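Local coordinates for protein serpin-ZX (Arabidopsis thaliana, PDB 3LE2) that inhibits metacaspase-9 and restrains the protease RD21A, acting as a plant serpin whose cleaved reactive centre loop becomes covalently bound to its target, at residues Y239-D244 against G261-H266; V214-G219 against D360-V365. One frame throughout, in Å; residues are numbered along the deposited sequence.

Interaction 1. Residues Y239-D244 against G261-H266; sequences YFYLPD and GFLDNH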
loop_
_atom_site.group_PDB
_atom_site.type_symbol
_atom_site.label_atom_id
_atom_site.label_comp_id
_atom_site.label_asym_id
_atom_site.label_seq_id
_atom_site.Cartn_x
_atom_site.Cartn_y
_atom_site.Cartn_z
ATOM N N TYR A 239 -10.736 -2.312 -3.550
ATOM C CA TYR A 239 -11.736 -1.357 -3.960
ATOM C C TYR A 239 -11.262 -0.624 -5.199
ATOM O O TYR A 239 -10.070 -0.279 -5.321
ATOM C CB TYR A 239 -12.043 -0.385 -2.812
ATOM C CG TYR A 239 -12.681 -1.091 -1.633
ATOM C CD1 TYR A 239 -14.032 -1.429 -1.644
ATOM C CD2 TYR A 239 -11.922 -1.456 -0.536
ATOM C CE1 TYR A 239 -14.607 -2.111 -0.580
ATOM C CE2 TYR A 239 -12.483 -2.114 0.527
ATOM C CZ TYR A 239 -13.825 -2.441 0.509
ATOM O OH TYR A 239 -14.349 -3.100 1.592
ATOM N N PHE A 240 -12.204 -0.417 -6.119
ATOM C CA PHE A 240 -11.955 0.288 -7.372
ATOM C C PHE A 240 -12.766 1.569 -7.360
ATOM O O PHE A 240 -13.976 1.525 -7.161
ATOM C CB PHE A 240 -12.393 -0.561 -8.565
ATOM C CG PHE A 240 -11.676 -1.878 -8.675
ATOM C CD1 PHE A 240 -10.765 -2.100 -9.690
ATOM C CD2 PHE A 240 -11.921 -2.897 -7.763
ATOM C CE1 PHE A 240 -10.105 -3.305 -9.800
ATOM C CE2 PHE A 240 -11.264 -4.105 -7.865
ATOM C CZ PHE A 240 -10.353 -4.307 -8.886
ATOM N N TYR A 241 -12.087 2.698 -7.558
ATOM C CA TYR A 241 -12.735 3.995 -7.597
ATOM C C TYR A 241 -12.672 4.528 -9.013
ATOM O O TYR A 241 -11.613 4.958 -9.483
ATOM C CB TYR A 241 -12.089 4.968 -6.608
ATOM C CG TYR A 241 -12.007 4.400 -5.211
ATOM C CD1 TYR A 241 -12.885 4.819 -4.197
ATOM C CD2 TYR A 241 -11.056 3.435 -4.899
ATOM C CE1 TYR A 241 -12.804 4.281 -2.905
ATOM C CE2 TYR A 241 -10.965 2.894 -3.624
ATOM C CZ TYR A 241 -11.831 3.313 -2.634
ATOM O OH TYR A 241 -11.706 2.749 -1.386
ATOM N N LEU A 242 -13.828 4.503 -9.670
ATOM C CA LEU A 242 -13.944 4.759 -11.095
ATOM C C LEU A 242 -14.669 6.075 -11.412
ATOM O O LEU A 242 -15.879 6.170 -11.268
ATOM C CB LEU A 242 -14.683 3.587 -11.736
ATOM C CG LEU A 242 -14.803 3.509 -13.257
ATOM C CD1 LEU A 242 -13.437 3.303 -13.880
ATOM C CD2 LEU A 242 -15.753 2.381 -13.655
ATOM N N PRO A 243 -13.925 7.097 -11.862
ATOM C CA PRO A 243 -14.554 8.357 -12.271
ATOM C C PRO A 243 -15.539 8.100 -13.399
ATOM O O PRO A 243 -15.323 7.171 -14.174
ATOM C CB PRO A 243 -13.384 9.170 -12.825
ATOM C CG PRO A 243 -12.162 8.536 -12.268
ATOM C CD PRO A 243 -12.479 7.087 -12.130
ATOM N N ASP A 244 -16.599 8.898 -13.493
ATOM C CA ASP A 244 -17.506 8.797 -14.630
ATOM C C ASP A 244 -16.764 9.167 -15.913
ATOM O O ASP A 244 -16.912 8.499 -16.934
ATOM C CB ASP A 244 -18.727 9.708 -14.442
ATOM C CG ASP A 244 -19.612 9.270 -13.274
ATOM O OD1 ASP A 244 -19.402 8.160 -12.745
ATOM O OD2 ASP A 244 -20.517 10.031 -12.886
ATOM N N GLY A 261 -12.275 11.275 6.218
ATOM C CA GLY A 261 -13.010 10.017 6.266
ATOM C C GLY A 261 -13.539 9.493 4.935
ATOM O O GLY A 261 -14.379 8.600 4.910
ATOM N N PHE A 262 -13.050 10.022 3.816
ATOM C CA PHE A 262 -13.576 9.582 2.519
ATOM C C PHE A 262 -13.636 8.060 2.353
ATOM O O PHE A 262 -14.653 7.519 1.907
ATOM C CB PHE A 262 -12.786 10.151 1.345
ATOM C CG PHE A 262 -13.270 9.640 0.019
ATOM C CD1 PHE A 262 -14.180 10.372 -0.730
ATOM C CD2 PHE A 262 -12.854 8.407 -0.460
ATOM C CE1 PHE A 262 -14.649 9.889 -1.933
ATOM C CE2 PHE A 262 -13.327 7.919 -1.660
ATOM C CZ PHE A 262 -14.225 8.664 -2.400
ATOM N N LEU A 263 -12.541 7.374 2.680
ATOM C CA LEU A 263 -12.507 5.921 2.534
ATOM C C LEU A 263 -13.544 5.208 3.407
ATOM O O LEU A 263 -14.192 4.277 2.954
ATOM C CB LEU A 263 -11.105 5.360 2.802
ATOM C CG LEU A 263 -10.030 5.665 1.758
ATOM C CD1 LEU A 263 -8.666 5.097 2.177
ATOM C CD2 LEU A 263 -10.431 5.128 0.406
ATOM N N ASP A 264 -13.684 5.633 4.658
ATOM C CA ASP A 264 -14.643 5.022 5.568
ATOM C C ASP A 264 -16.063 5.123 5.013
ATOM O O ASP A 264 -16.949 4.347 5.387
ATOM C CB ASP A 264 -14.614 5.719 6.945
ATOM C CG ASP A 264 -13.196 6.051 7.416
ATOM O OD1 ASP A 264 -12.806 5.612 8.522
ATOM O OD2 ASP A 264 -12.474 6.764 6.689
ATOM N N ASN A 265 -16.286 6.091 4.133
ATOM C CA ASN A 265 -17.654 6.419 3.729
ATOM C C ASN A 265 -18.047 5.946 2.332
ATOM O O ASN A 265 -19.165 6.201 1.883
ATOM C CB ASN A 265 -17.898 7.921 3.865
ATOM C CG ASN A 265 -18.196 8.341 5.307
ATOM O OD1 ASN A 265 -19.358 8.418 5.700
ATOM N ND2 ASN A 265 -17.152 8.630 6.088
ATOM N N HIS A 266 -17.130 5.254 1.657
ATOM C CA HIS A 266 -17.357 4.782 0.285
ATOM C C HIS A 266 -17.029 3.298 0.142
ATOM O O HIS A 266 -16.212 2.903 -0.696
ATOM C CB HIS A 266 -16.583 5.655 -0.712
ATOM C CG HIS A 266 -17.074 7.068 -0.737
ATOM N ND1 HIS A 266 -16.664 8.011 0.181
ATOM C CD2 HIS A 266 -18.000 7.678 -1.515
ATOM C CE1 HIS A 266 -17.295 9.151 -0.052
ATOM N NE2 HIS A 266 -18.109 8.976 -1.075
HETATM O O HOH W 1 -13.926 3.337 0.232
#
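The ring of Phe262 meets Tyr241 at its edge: CE1 of Tyr241 lies close to the plane of the Phe262 ring, 3.9 Å from Phe262 CE2. One face of the same phenylalanine is taken by His266, whose ND1 sits over the ring centre, 3.4 Å above the plane; Phe262 CE1 in turn lies over one face of the imidazole, offset toward its rim. The imidazole is held in rotation by a nearly straight bond in its own plane, His266 ND1 to Phe262 O at 2.7 Å (169°), and that carbonyl also accepts from Asn265 N. With CG anti to the carbonyl carbon (chi1 -53°), Tyr241 reaches across from its strand and places its hydroxyl against one methyl of Leu263, OH to CD2 3.2 Å, the two side chains crossing at about a right angle. In place of a direct hydrogen bond, a water at the ring edge accepts from Tyr241 OH at 2.8 Å. It donates to Leu263 O at 2.9 Å and to His266 O, the latter so short that its exact length is doubtful, giving hydroxyl and carbonyls a shared polar partner. Tyr241 sits on strand 236-243 between strands 220-226 and 370-376, touching Val222 and Val373, and also packs on Leu252 of helix 249-258. Phe262, in the loop leaving that helix, rests on Ile256, while His266 meets Tyr217 edge-to-face.

Interaction 2. Residues V214-G219 against D360-V365; sequences VSAYDG and DEIDFV. With SO4 (sulfate ion), chain B.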
loop_
_atom_site.group_PDB
_atom_site.type_symbol
_atom_site.label_atom_id
_atom_site.label_comp_id
_atom_site.label_asym_id
_atom_site.label_seq_id
_atom_site.Cartn_x
_atom_site.Cartn_y
_atom_site.Cartn_z
ATOM N N VAL A 214 -21.322 -2.797 -5.662
ATOM C CA VAL A 214 -21.095 -1.524 -6.338
ATOM C C VAL A 214 -22.027 -0.425 -5.807
ATOM O O VAL A 214 -23.229 -0.646 -5.656
ATOM C CB VAL A 214 -21.285 -1.660 -7.859
ATOM C CG1 VAL A 214 -20.955 -0.347 -8.564
ATOM C CG2 VAL A 214 -20.427 -2.788 -8.403
ATOM N N SER A 215 -21.464 0.745 -5.509
ATOM C CA SER A 215 -22.256 1.934 -5.197
ATOM C C SER A 215 -21.875 3.063 -6.158
ATOM O O SER A 215 -20.708 3.216 -6.524
ATOM C CB SER A 215 -22.033 2.412 -3.753
ATOM O OG SER A 215 -22.443 1.459 -2.792
ATOM N N ALA A 216 -22.865 3.860 -6.546
ATOM C CA ALA A 216 -22.627 5.046 -7.343
ATOM C C ALA A 216 -22.737 6.298 -6.487
ATOM O O ALA A 216 -23.555 6.383 -5.574
ATOM C CB ALA A 216 -23.604 5.109 -8.514
ATOM N N TYR A 217 -21.892 7.265 -6.798
ATOM C CA TYR A 217 -21.861 8.528 -6.108
ATOM C C TYR A 217 -21.837 9.657 -7.152
ATOM O O TYR A 217 -21.911 9.411 -8.354
ATOM C CB TYR A 217 -20.626 8.585 -5.205
ATOM C CG TYR A 217 -20.575 7.464 -4.191
ATOM C CD1 TYR A 217 -21.268 7.558 -2.987
ATOM C CD2 TYR A 217 -19.844 6.315 -4.434
ATOM C CE1 TYR A 217 -21.227 6.540 -2.056
ATOM C CE2 TYR A 217 -19.803 5.285 -3.510
ATOM C CZ TYR A 217 -20.495 5.402 -2.318
ATOM O OH TYR A 217 -20.458 4.384 -1.383
ATOM N N ASP A 218 -21.745 10.895 -6.690
ATOM C CA ASP A 218 -21.734 12.024 -7.593
ATOM C C ASP A 218 -20.373 12.101 -8.306
ATOM O O ASP A 218 -19.385 12.565 -7.736
ATOM C CB ASP A 218 -22.035 13.307 -6.802
ATOM C CG ASP A 218 -22.157 14.537 -7.689
ATOM O OD1 ASP A 218 -22.109 14.380 -8.929
ATOM O OD2 ASP A 218 -22.306 15.655 -7.139
ATOM N N GLY A 219 -20.323 11.613 -9.540
ATOM C CA GLY A 219 -19.124 11.709 -10.354
ATOM C C GLY A 219 -18.261 10.460 -10.457
ATOM O O GLY A 219 -17.270 10.450 -11.196
ATOM N N ASP A 360 -33.172 -2.696 -9.647
ATOM C CA ASP A 360 -32.430 -1.734 -10.455
ATOM C C ASP A 360 -31.044 -2.253 -10.793
ATOM O O ASP A 360 -30.357 -2.818 -9.945
ATOM C CB ASP A 360 -32.326 -0.384 -9.749
ATOM C CG ASP A 360 -33.596 0.436 -9.877
ATOM O OD1 ASP A 360 -34.559 -0.042 -10.520
ATOM O OD2 ASP A 360 -33.629 1.563 -9.338
ATOM N N GLU A 361 -30.639 -2.071 -12.042
ATOM C CA GLU A 361 -29.334 -2.547 -12.464
ATOM C C GLU A 361 -28.353 -1.407 -12.708
ATOM O O GLU A 361 -28.747 -0.256 -12.904
ATOM C CB GLU A 361 -29.436 -3.497 -13.662
ATOM C CG GLU A 361 -30.248 -2.986 -14.829
ATOM C CD GLU A 361 -30.402 -4.029 -15.921
ATOM O OE1 GLU A 361 -30.076 -5.216 -15.678
ATOM O OE2 GLU A 361 -30.850 -3.657 -17.027
ATOM N N ILE A 362 -27.069 -1.743 -12.671
ATOM C CA ILE A 362 -26.028 -0.735 -12.677
ATOM C C ILE A 362 -24.855 -1.218 -13.521
ATOM O O ILE A 362 -24.635 -2.421 -13.660
ATOM C CB ILE A 362 -25.562 -0.438 -11.233
ATOM C CG1 ILE A 362 -24.979 0.958 -11.123
ATOM C CG2 ILE A 362 -24.545 -1.456 -10.759
ATOM C CD1 ILE A 362 -24.444 1.234 -9.754
ATOM N N ASP A 363 -24.127 -0.276 -14.110
ATOM C CA ASP A 363 -22.917 -0.609 -14.859
ATOM C C ASP A 363 -21.671 -0.229 -14.074
ATOM O O ASP A 363 -21.637 0.788 -13.371
ATOM C CB ASP A 363 -22.876 0.086 -16.227
ATOM C CG ASP A 363 -23.936 -0.435 -17.187
ATOM O OD1 ASP A 363 -24.411 -1.574 -17.008
ATOM O OD2 ASP A 363 -24.293 0.302 -18.127
ATOM N N PHE A 364 -20.653 -1.068 -14.190
ATOM C CA PHE A 364 -19.338 -0.718 -13.719
ATOM C C PHE A 364 -18.367 -1.203 -14.799
ATOM O O PHE A 364 -18.001 -2.377 -14.845
ATOM C CB PHE A 364 -19.054 -1.364 -12.363
ATOM C CG PHE A 364 -17.803 -0.853 -11.704
ATOM C CD1 PHE A 364 -17.860 0.189 -10.792
ATOM C CD2 PHE A 364 -16.566 -1.403 -12.014
ATOM C CE1 PHE A 364 -16.709 0.677 -10.192
ATOM C CE2 PHE A 364 -15.405 -0.932 -11.417
ATOM C CZ PHE A 364 -15.481 0.113 -10.503
ATOM N N VAL A 365 -17.991 -0.302 -15.697
ATOM C CA VAL A 365 -17.122 -0.661 -16.816
ATOM C C VAL A 365 -15.815 0.115 -16.724
ATOM O O VAL A 365 -15.766 1.306 -17.015
ATOM C CB VAL A 365 -17.813 -0.407 -18.169
ATOM C CG1 VAL A 365 -16.844 -0.674 -19.337
ATOM C CG2 VAL A 365 -19.068 -1.273 -18.282
HETATM S S SO4 B . -22.664 11.817 -3.326
HETATM O O1 SO4 B . -22.407 11.777 -1.885
HETATM O O2 SO4 B . -21.374 11.866 -4.033
HETATM O O3 SO4 B . -23.406 10.633 -3.778
HETATM O O4 SO4 B . -23.482 13.009 -3.580
#
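Strands 214-217 and 361-365 run almost perpendicular, their axes at 88° and 8.4 Å apart at closest approach, too far for backbone pairing, and the contact is made by side chains. Val214 and Phe364 meet where the CA atoms come nearest: CG1 of Val214 is 3.9 Å from Phe364 CD1, reaching the ring obliquely. The same methyl touches CD1 of Ile362 at 4.0 Å, so a single branch of the valine serves both partners. CG1 gets there because it stands anti to the backbone N (chi1 -176°). Ile362 is extended through both torsions, which carries its terminal CD1 out against both Val214 and Ala216; Ala216 CB is 4.2 Å away, at the more open end of the contact. Segment 360-365 begins in the last residues of the reactive centre loop, the exposed serpin segment that presents the reactive bond to a protease, and continues as a strand running parallel to 271-274 and 277-289. In serpin nomenclature this is the first strand of sheet C, here crossing the first strand of sheet B. Ile362 and Phe364 point toward strand 214-217, whereas the intervening Asp363 points away and forms a salt bridge with Arg275. Phe364 is buried further among Phe277, Ile279, Leu223 and Leu242. Beyond the apolar patch, a sulfate ion, probably from the crystallisation liquor, sits beside Tyr217 and Asp218: Asp218 N donates to its O2 at 2.9 Å (162°), and its O3 lies at the edge of the Tyr217 ring, near the ring plane.

In the fold
Followed from the N terminus, the first of the four segments is 214-219, after which the chain turns back through strand 220-226 to reach 239-244. Helix 249-258 follows, and 261-266 returns to 239-244, closing the short loop of interaction 1. Much later the last residues of the reactive centre loop run into 360-365, which comes back to 214-219 and closes the long loop of interaction 2, inside which interaction 1 is nested. Their centres lie 12 Å apart, and the segments touch: Phe240 packs on Phe364, Leu242 on Val365, and Asp244 N probably bonds to Gly219 O. Together they tie the helix-to-strand connection and the end of the reactive centre loop to strands 212-217 and 236-243.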